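Local coordinates for protein endoglucanase (PDB 3X17) that probably hydrolyses internal beta-1,4-glucosidic bonds of cellulose, as a glycoside hydrolase family 9 endoglucanase with an N-terminal Ig-like domain, at residues G153-L156 with F161-A164; G383-V388 with L446-H451; E438-G443 with V550-H555. All blocks are in the same frame, centred on the assembly; numbering follows the deposited sequence.

Contact 1 is a surface contact, whereas contacts 2 and 3 are buried among the helices of the (alpha/alpha)6 barrel. Contact 1 joins an edge strand to the loop that follows it, through a valine against a tyrosine and an alanine against backbone oxygens, and lies well apart from the others, its centre about 40 Å from that of contact 2. Contacts 2 and 3 share helix 435-452: contact 2 holds it to helix 381-390 through aromatic rings, contact 3 to helix 543-558 through a valine against a leucine and bare backbone. With centres about 13 Å apart they touch, Phe448 packing on Phe551 and Leu447 on His555, so their packing is continuous; His451 lies at contact 2's exposed edge.

Contact 1: G153-L156 with F161-A164; sequences GYVL and FYRA
Val155 and Tyr162 meet across the loop, their side chains set at about a right angle. One methyl does the work: Val155 CG2 rests 3.8 Å from Tyr162 CB and reaches on to the start of the ring, 4.1 Å from CD2 of Tyr162. The methyl meets the ring obliquely, and the rest of the phenol leads away from the valine and touches Leu168. With CG beside its own backbone N (chi1 -53°), Tyr162 puts its CB nearest the methyl, with CG and CD2 of the ring just behind. Phe161 CB lies over one face of the ring, near its rim. Val155 is buried, and its CB also lies near the backbone oxygen of Arg163, 4.0 Å away. The strand 154-155 is an outermost strand of a four-stranded mixed sheet in the catalytic domain, running parallel to strand 265-271, and it follows the zinc ligands Asp148 and His149 by a few residues. The chain then turns through the loop and brings 161-164 back against the strand. Here the backbone takes over: Ala164 CA comes 3.3 Å from Val155 O in a CA-H...O contact, the angle at hydrogen being 137°. Ala164 CB sits equally close, 3.3 Å from Leu156 O. The first bond of the Leu156 side chain points away from 161-164, and the side chain touches Tyr266 and Tyr268 of strand 265-271; the carbonyl oxygen of Leu156 is what meets the alanine. Just past Ala164 the pairing becomes polar, with Val155 making backbone hydrogen bonds to Gly165 and Thr166. The loop is tied from within: Asp159 OD1 accepts the backbone N-H groups of Phe161 and Tyr162, and Asp158 OD1 that of Ala164.

Contact 2: G383-V388 with L446-H451; sequences GYFDYV and LLFAHH
Phe385 uses one ring in two different ways, laying a face on Phe448 and presenting an edge to His451. The two phenylalanine rings form an offset stack, their planes only 16° apart and their centroids separated by 4.3 Å. Phe385 CD1 comes within 3.6 Å of Phe448 CG, and Phe385 CB adds a CH-pi contact, nearly above the centre of the Phe448 ring. Phe385 CG is swung anti to its backbone N (chi1 -168°), which sends the ring out from helix 381-390 onto helix 435-452. It goes far enough for CE1 to sit 3.5 Å from the carbonyl oxygen of Phe448. At the far rim of the same ring, CZ is 3.6 Å from His451 ND1. This second pair is an offset edge-to-face contact with planes at 70°, and the three rings make an aromatic cluster. Phe448 and His451 are spaced three residues apart, so they lie on one side of their helix. Leu200 of helix 184-200 touches both Phe385 and His451, joining a third helix of the barrel to the cluster. An alanine in place of Phe385 would probably leave a gap between the two helices, with Phe448 stripped of its stacking partner and the imidazole of His451 less restrained on that side. Across these segments the helices are joined by ring stacking and dispersion, without a polar bond to fix their register, so the fit of the rings, not directional bonds, probably sets how these two segments seat on each other.

Contact 3: E438-G443 with V550-H555; sequences EALAKG and VFVAAH
Helices 435-452 and 543-558 run in broadly the same direction here and come nearest at Gly443 and Val552, whose CA atoms are 6.9 Å apart. Val552 projects toward the partner helix between Leu440 and Gly443. Its CG2, beside the backbone N (chi1 -177° placing CG1 anti to that N), lies 3.5 Å from the carbonyl oxygen of Leu440. The same methyl is 4.4 Å from Gly443 C, a looser approach to bare backbone, where a CB on the glycine would point at the valine. Leu440 crosses the valine at a slant and touches it with one branch, CD2 standing 4.0 Å from Val552 CB. The contact is small, a valine set against one leucine branch and the backbone of the partner helix. Away from Val552, Lys442 NZ pairs with Glu438 OE2 one helical turn back, at 3.5 Å, and also bonds to Pro425 O. Leu466 of helix 456-469 packs on both Leu440 and Val552 and so closes the contact as a third helix of the (alpha/alpha)6 barrel. One residue before Val552, Phe551 joins Met444 and Leu447 of helix 435-452 to Ala197 and Leu200 of helix 184-200.

Contact 1: G153-L156 with F161-A164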
loop_
_atom_site.group_PDB
_atom_site.type_symbol
_atom_site.label_atom_id
_atom_site.label_comp_id
_atom_site.label_asym_id
_atom_site.label_seq_id
_atom_site.Cartn_x
_atom_site.Cartn_y
_atom_site.Cartn_z
ATOM N N GLY A 153 -21.314 5.701 15.222
ATOM C CA GLY A 153 -21.944 6.822 14.541
ATOM C C GLY A 153 -23.429 6.537 14.336
ATOM O O GLY A 153 -23.966 5.546 14.828
ATOM N N TYR A 154 -24.108 7.426 13.633
ATOM C CA TYR A 154 -25.569 7.382 13.536
ATOM C C TYR A 154 -25.960 6.940 12.133
ATOM O O TYR A 154 -25.413 7.442 11.149
ATOM C CB TYR A 154 -26.145 8.786 13.822
ATOM C CG TYR A 154 -25.940 9.204 15.259
ATOM C CD1 TYR A 154 -24.725 9.748 15.678
ATOM C CD2 TYR A 154 -26.875 8.859 16.241
ATOM C CE1 TYR A 154 -24.522 10.114 17.004
ATOM C CE2 TYR A 154 -26.673 9.199 17.565
ATOM C CZ TYR A 154 -25.490 9.797 17.950
ATOM O OH TYR A 154 -25.280 10.075 19.286
ATOM N N VAL A 155 -26.937 6.054 12.039
ATOM C CA VAL A 155 -27.364 5.528 10.742
ATOM C C VAL A 155 -27.926 6.632 9.866
ATOM O O VAL A 155 -28.848 7.328 10.287
ATOM C CB VAL A 155 -28.444 4.455 10.910
ATOM C CG1 VAL A 155 -28.908 3.973 9.553
ATOM C CG2 VAL A 155 -27.904 3.291 11.750
ATOM N N LEU A 156 -27.412 6.769 8.645
ATOM C CA LEU A 156 -27.867 7.822 7.760
ATOM C C LEU A 156 -29.244 7.574 7.141
ATOM O O LEU A 156 -30.084 8.458 7.187
ATOM C CB LEU A 156 -26.838 8.163 6.686
ATOM C CG LEU A 156 -27.270 9.331 5.778
ATOM C CD1 LEU A 156 -27.384 10.621 6.596
ATOM C CD2 LEU A 156 -26.297 9.545 4.634
ATOM N N PHE A 161 -33.209 -2.698 9.799
ATOM C CA PHE A 161 -32.850 -2.918 11.202
ATOM C C PHE A 161 -32.987 -1.633 12.002
ATOM O O PHE A 161 -33.347 -1.669 13.168
ATOM C CB PHE A 161 -31.435 -3.520 11.333
ATOM C CG PHE A 161 -31.343 -4.908 10.816
ATOM C CD1 PHE A 161 -31.616 -5.981 11.652
ATOM C CD2 PHE A 161 -31.241 -5.136 9.447
ATOM C CE1 PHE A 161 -31.659 -7.270 11.162
ATOM C CE2 PHE A 161 -31.267 -6.430 8.936
ATOM C CZ PHE A 161 -31.440 -7.505 9.802
ATOM N N TYR A 162 -32.672 -0.508 11.364
ATOM C CA TYR A 162 -32.484 0.751 12.050
ATOM C C TYR A 162 -33.157 1.880 11.275
ATOM O O TYR A 162 -32.978 2.005 10.046
ATOM C CB TYR A 162 -30.996 1.079 12.162
ATOM C CG TYR A 162 -30.154 -0.012 12.775
ATOM C CD1 TYR A 162 -30.289 -0.357 14.128
ATOM C CD2 TYR A 162 -29.117 -0.590 12.045
ATOM C CE1 TYR A 162 -29.489 -1.355 14.690
ATOM C CE2 TYR A 162 -28.311 -1.576 12.595
ATOM C CZ TYR A 162 -28.519 -1.987 13.898
ATOM O OH TYR A 162 -27.670 -2.940 14.428
ATOM N N ARG A 163 -33.812 2.776 12.008
ATOM C CA ARG A 163 -34.255 4.023 11.411
ATOM C C ARG A 163 -33.100 5.021 11.359
ATOM O O ARG A 163 -32.210 4.998 12.219
ATOM C CB ARG A 163 -35.445 4.596 12.206
ATOM C CG ARG A 163 -36.662 3.647 12.249
ATOM C CD ARG A 163 -37.395 3.634 10.910
ATOM N NE ARG A 163 -38.344 2.522 10.783
ATOM C CZ ARG A 163 -39.612 2.532 11.200
ATOM N NH1 ARG A 163 -40.103 3.565 11.866
ATOM N NH2 ARG A 163 -40.387 1.471 10.995
ATOM N N ALA A 164 -33.104 5.870 10.330
ATOM C CA ALA A 164 -32.175 6.984 10.258
ATOM C C ALA A 164 -32.093 7.647 11.631
ATOM O O ALA A 164 -33.117 7.920 12.260
ATOM C CB ALA A 164 -32.636 8.042 9.156
#

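Contact 2: G383-V388 with L446-H451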
loop_
_atom_site.group_PDB
_atom_site.type_symbol
_atom_site.label_atom_id
_atom_site.label_comp_id
_atom_site.label_asym_id
_atom_site.label_seq_id
_atom_site.Cartn_x
_atom_site.Cartn_y
_atom_site.Cartn_z
ATOM N N GLY A 383 -7.466 -13.460 -4.710
ATOM C CA GLY A 383 -8.242 -14.675 -4.862
ATOM C C GLY A 383 -7.515 -15.620 -5.804
ATOM O O GLY A 383 -7.395 -16.812 -5.527
ATOM N N TYR A 384 -7.058 -15.090 -6.937
ATOM C CA TYR A 384 -6.240 -15.879 -7.863
ATOM C C TYR A 384 -5.134 -16.589 -7.098
ATOM O O TYR A 384 -4.983 -17.800 -7.197
ATOM C CB TYR A 384 -5.598 -14.968 -8.909
ATOM C CG TYR A 384 -6.458 -14.712 -10.113
ATOM C CD1 TYR A 384 -7.469 -13.748 -10.091
ATOM C CD2 TYR A 384 -6.187 -15.352 -11.316
ATOM C CE1 TYR A 384 -8.240 -13.481 -11.241
ATOM C CE2 TYR A 384 -6.918 -15.076 -12.451
ATOM C CZ TYR A 384 -7.954 -14.167 -12.411
ATOM O OH TYR A 384 -8.645 -13.915 -13.577
ATOM N N PHE A 385 -4.392 -15.826 -6.297
ATOM C CA PHE A 385 -3.198 -16.340 -5.639
ATOM C C PHE A 385 -3.558 -17.359 -4.573
ATOM O O PHE A 385 -2.864 -18.354 -4.414
ATOM C CB PHE A 385 -2.373 -15.201 -5.031
ATOM C CG PHE A 385 -0.984 -15.617 -4.580
ATOM C CD1 PHE A 385 0.036 -15.851 -5.521
ATOM C CD2 PHE A 385 -0.711 -15.815 -3.234
ATOM C CE1 PHE A 385 1.288 -16.296 -5.114
ATOM C CE2 PHE A 385 0.556 -16.198 -2.817
ATOM C CZ PHE A 385 1.567 -16.434 -3.765
ATOM N N ASP A 386 -4.618 -17.085 -3.809
ATOM C CA ASP A 386 -4.952 -17.915 -2.650
ATOM C C ASP A 386 -5.588 -19.225 -3.101
ATOM O O ASP A 386 -5.311 -20.290 -2.546
ATOM C CB ASP A 386 -5.895 -17.182 -1.692
ATOM C CG ASP A 386 -5.153 -16.244 -0.762
ATOM O OD1 ASP A 386 -3.895 -16.238 -0.818
ATOM O OD2 ASP A 386 -5.809 -15.459 -0.038
ATOM N N TYR A 387 -6.412 -19.153 -4.135
ATOM C CA TYR A 387 -6.883 -20.358 -4.801
ATOM C C TYR A 387 -5.742 -21.304 -5.278
ATOM O O TYR A 387 -5.698 -22.472 -4.890
ATOM C CB TYR A 387 -7.762 -19.993 -5.989
ATOM C CG TYR A 387 -8.457 -21.201 -6.609
ATOM C CD1 TYR A 387 -7.721 -22.185 -7.283
ATOM C CD2 TYR A 387 -9.844 -21.313 -6.586
ATOM C CE1 TYR A 387 -8.350 -23.269 -7.889
ATOM C CE2 TYR A 387 -10.489 -22.385 -7.199
ATOM C CZ TYR A 387 -9.737 -23.377 -7.826
ATOM O OH TYR A 387 -10.390 -24.457 -8.405
ATOM N N VAL A 388 -4.842 -20.777 -6.118
ATOM C CA VAL A 388 -3.660 -21.499 -6.579
ATOM C C VAL A 388 -2.799 -22.043 -5.421
ATOM O O VAL A 388 -2.482 -23.234 -5.403
ATOM C CB VAL A 388 -2.807 -20.646 -7.604
ATOM C CG1 VAL A 388 -1.482 -21.324 -7.897
ATOM C CG2 VAL A 388 -3.590 -20.435 -8.934
ATOM N N LEU A 446 4.610 -8.996 -9.297
ATOM C CA LEU A 446 5.921 -9.608 -9.581
ATOM C C LEU A 446 6.287 -10.641 -8.519
ATOM O O LEU A 446 6.635 -11.772 -8.853
ATOM C CB LEU A 446 7.030 -8.556 -9.662
ATOM C CG LEU A 446 6.876 -7.560 -10.812
ATOM C CD1 LEU A 446 7.713 -6.307 -10.549
ATOM C CD2 LEU A 446 7.282 -8.208 -12.136
ATOM N N LEU A 447 6.087 -10.300 -7.249
ATOM C CA LEU A 447 6.383 -11.231 -6.199
ATOM C C LEU A 447 5.446 -12.430 -6.187
ATOM O O LEU A 447 5.844 -13.500 -5.748
ATOM C CB LEU A 447 6.412 -10.549 -4.830
ATOM C CG LEU A 447 7.552 -9.550 -4.606
ATOM C CD1 LEU A 447 7.392 -8.823 -3.269
ATOM C CD2 LEU A 447 8.927 -10.207 -4.727
ATOM N N PHE A 448 4.192 -12.262 -6.595
ATOM C CA PHE A 448 3.286 -13.426 -6.648
ATOM C C PHE A 448 3.835 -14.453 -7.665
ATOM O O PHE A 448 3.858 -15.651 -7.394
ATOM C CB PHE A 448 1.876 -13.031 -7.072
ATOM C CG PHE A 448 1.038 -12.396 -5.969
ATOM C CD1 PHE A 448 1.421 -12.470 -4.633
ATOM C CD2 PHE A 448 -0.148 -11.752 -6.279
ATOM C CE1 PHE A 448 0.637 -11.892 -3.627
ATOM C CE2 PHE A 448 -0.965 -11.201 -5.270
ATOM C CZ PHE A 448 -0.562 -11.271 -3.949
ATOM N N ALA A 449 4.211 -13.962 -8.838
ATOM C CA ALA A 449 4.737 -14.785 -9.919
ATOM C C ALA A 449 6.067 -15.421 -9.510
ATOM O O ALA A 449 6.237 -16.634 -9.595
ATOM C CB ALA A 449 4.905 -13.931 -11.218
ATOM N N HIS A 450 6.936 -14.619 -8.921
ATOM C CA HIS A 450 8.160 -15.111 -8.307
ATOM C C HIS A 450 7.907 -16.264 -7.338
ATOM O O HIS A 450 8.729 -17.174 -7.211
ATOM C CB HIS A 450 8.889 -13.979 -7.584
ATOM C CG HIS A 450 10.160 -14.413 -6.914
ATOM N ND1 HIS A 450 11.262 -14.852 -7.621
ATOM C CD2 HIS A 450 10.492 -14.506 -5.603
ATOM C CE1 HIS A 450 12.245 -15.120 -6.776
ATOM N NE2 HIS A 450 11.788 -14.967 -5.544
ATOM N N HIS A 451 6.799 -16.197 -6.617
ATOM C CA HIS A 451 6.505 -17.210 -5.631
ATOM C C HIS A 451 6.102 -18.542 -6.300
ATOM O O HIS A 451 6.395 -19.627 -5.776
ATOM C CB HIS A 451 5.423 -16.726 -4.672
ATOM C CG HIS A 451 5.178 -17.657 -3.530
ATOM N ND1 HIS A 451 4.337 -18.750 -3.629
ATOM C CD2 HIS A 451 5.735 -17.724 -2.297
ATOM C CE1 HIS A 451 4.366 -19.433 -2.497
ATOM N NE2 HIS A 451 5.220 -18.841 -1.677
#

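Contact 3: E438-G443 with V550-H555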
loop_
_atom_site.group_PDB
_atom_site.type_symbol
_atom_site.label_atom_id
_atom_site.label_comp_id
_atom_site.label_asym_id
_atom_site.label_seq_id
_atom_site.Cartn_x
_atom_site.Cartn_y
_atom_site.Cartn_z
ATOM N N GLU A 438 0.130 2.007 -6.664
ATOM C CA GLU A 438 0.074 1.224 -7.898
ATOM C C GLU A 438 1.435 0.605 -8.272
ATOM O O GLU A 438 1.500 -0.573 -8.652
ATOM C CB GLU A 438 -0.472 2.104 -9.050
ATOM C CG GLU A 438 -0.508 1.414 -10.403
ATOM C CD GLU A 438 -1.097 2.281 -11.522
ATOM O OE1 GLU A 438 -1.929 3.181 -11.242
ATOM O OE2 GLU A 438 -0.774 2.004 -12.696
ATOM N N ALA A 439 2.516 1.368 -8.087
ATOM C CA ALA A 439 3.876 0.837 -8.273
ATOM C C ALA A 439 4.092 -0.353 -7.355
ATOM O O ALA A 439 4.594 -1.404 -7.780
ATOM C CB ALA A 439 4.913 1.896 -7.978
ATOM N N LEU A 440 3.811 -0.154 -6.075
ATOM C CA LEU A 440 4.128 -1.182 -5.103
ATOM C C LEU A 440 3.212 -2.390 -5.286
ATOM O O LEU A 440 3.642 -3.536 -5.111
ATOM C CB LEU A 440 4.052 -0.626 -3.688
ATOM C CG LEU A 440 5.267 0.189 -3.226
ATOM C CD1 LEU A 440 4.855 1.023 -2.001
ATOM C CD2 LEU A 440 6.459 -0.728 -2.857
ATOM N N ALA A 441 1.954 -2.142 -5.644
ATOM C CA ALA A 441 0.994 -3.215 -5.910
ATOM C C ALA A 441 1.441 -4.035 -7.127
ATOM O O ALA A 441 1.183 -5.233 -7.182
ATOM C CB ALA A 441 -0.406 -2.640 -6.157
ATOM N N LYS A 442 2.027 -3.372 -8.123
ATOM C CA LYS A 442 2.641 -4.078 -9.250
ATOM C C LYS A 442 3.899 -4.845 -8.844
ATOM O O LYS A 442 4.174 -5.918 -9.380
ATOM C CB LYS A 442 2.962 -3.128 -10.410
ATOM C CG LYS A 442 1.745 -2.650 -11.173
ATOM C CD LYS A 442 2.136 -1.548 -12.209
ATOM C CE LYS A 442 0.973 -1.319 -13.207
ATOM N NZ LYS A 442 1.322 -0.317 -14.283
ATOM N N GLY A 443 4.642 -4.296 -7.885
ATOM C CA GLY A 443 5.687 -5.031 -7.204
ATOM C C GLY A 443 5.162 -6.324 -6.613
ATOM O O GLY A 443 5.783 -7.390 -6.738
ATOM N N VAL A 550 3.936 -2.360 3.106
ATOM C CA VAL A 550 4.236 -3.358 4.124
ATOM C C VAL A 550 4.487 -4.730 3.468
ATOM O O VAL A 550 5.417 -5.422 3.854
ATOM C CB VAL A 550 3.080 -3.498 5.163
ATOM C CG1 VAL A 550 3.222 -4.807 5.988
ATOM C CG2 VAL A 550 3.053 -2.287 6.094
ATOM N N PHE A 551 3.705 -5.085 2.436
ATOM C CA PHE A 551 3.934 -6.356 1.724
ATOM C C PHE A 551 5.314 -6.463 1.072
ATOM O O PHE A 551 6.080 -7.406 1.346
ATOM C CB PHE A 551 2.829 -6.645 0.703
ATOM C CG PHE A 551 2.953 -8.009 0.045
ATOM C CD1 PHE A 551 3.736 -8.184 -1.087
ATOM C CD2 PHE A 551 2.312 -9.117 0.584
ATOM C CE1 PHE A 551 3.852 -9.428 -1.692
ATOM C CE2 PHE A 551 2.435 -10.361 -0.005
ATOM C CZ PHE A 551 3.193 -10.514 -1.155
ATOM N N VAL A 552 5.670 -5.464 0.273
ATOM C CA VAL A 552 6.912 -5.545 -0.475
ATOM C C VAL A 552 8.116 -5.420 0.458
ATOM O O VAL A 552 9.078 -6.187 0.348
ATOM C CB VAL A 552 6.968 -4.538 -1.659
ATOM C CG1 VAL A 552 8.257 -4.714 -2.442
ATOM C CG2 VAL A 552 5.794 -4.779 -2.591
ATOM N N ALA A 553 7.968 -4.591 1.490
ATOM C CA ALA A 553 9.025 -4.390 2.454
ATOM C C ALA A 553 9.259 -5.692 3.227
ATOM O O ALA A 553 10.422 -6.058 3.521
ATOM C CB ALA A 553 8.670 -3.262 3.406
ATOM N N ALA A 554 8.169 -6.383 3.558
ATOM C CA ALA A 554 8.288 -7.631 4.319
ATOM C C ALA A 554 9.041 -8.716 3.517
ATOM O O ALA A 554 9.845 -9.459 4.078
ATOM C CB ALA A 554 6.922 -8.133 4.759
ATOM N N HIS A 555 8.817 -8.769 2.205
ATOM C CA HIS A 555 9.602 -9.644 1.347
ATOM C C HIS A 555 11.116 -9.418 1.515
ATOM O O HIS A 555 11.887 -10.363 1.673
ATOM C CB HIS A 555 9.207 -9.494 -0.121
ATOM C CG HIS A 555 9.977 -10.406 -1.036
ATOM N ND1 HIS A 555 9.512 -11.651 -1.415
ATOM C CD2 HIS A 555 11.209 -10.279 -1.589
ATOM C CE1 HIS A 555 10.421 -12.243 -2.172
ATOM N NE2 HIS A 555 11.459 -11.435 -2.292
#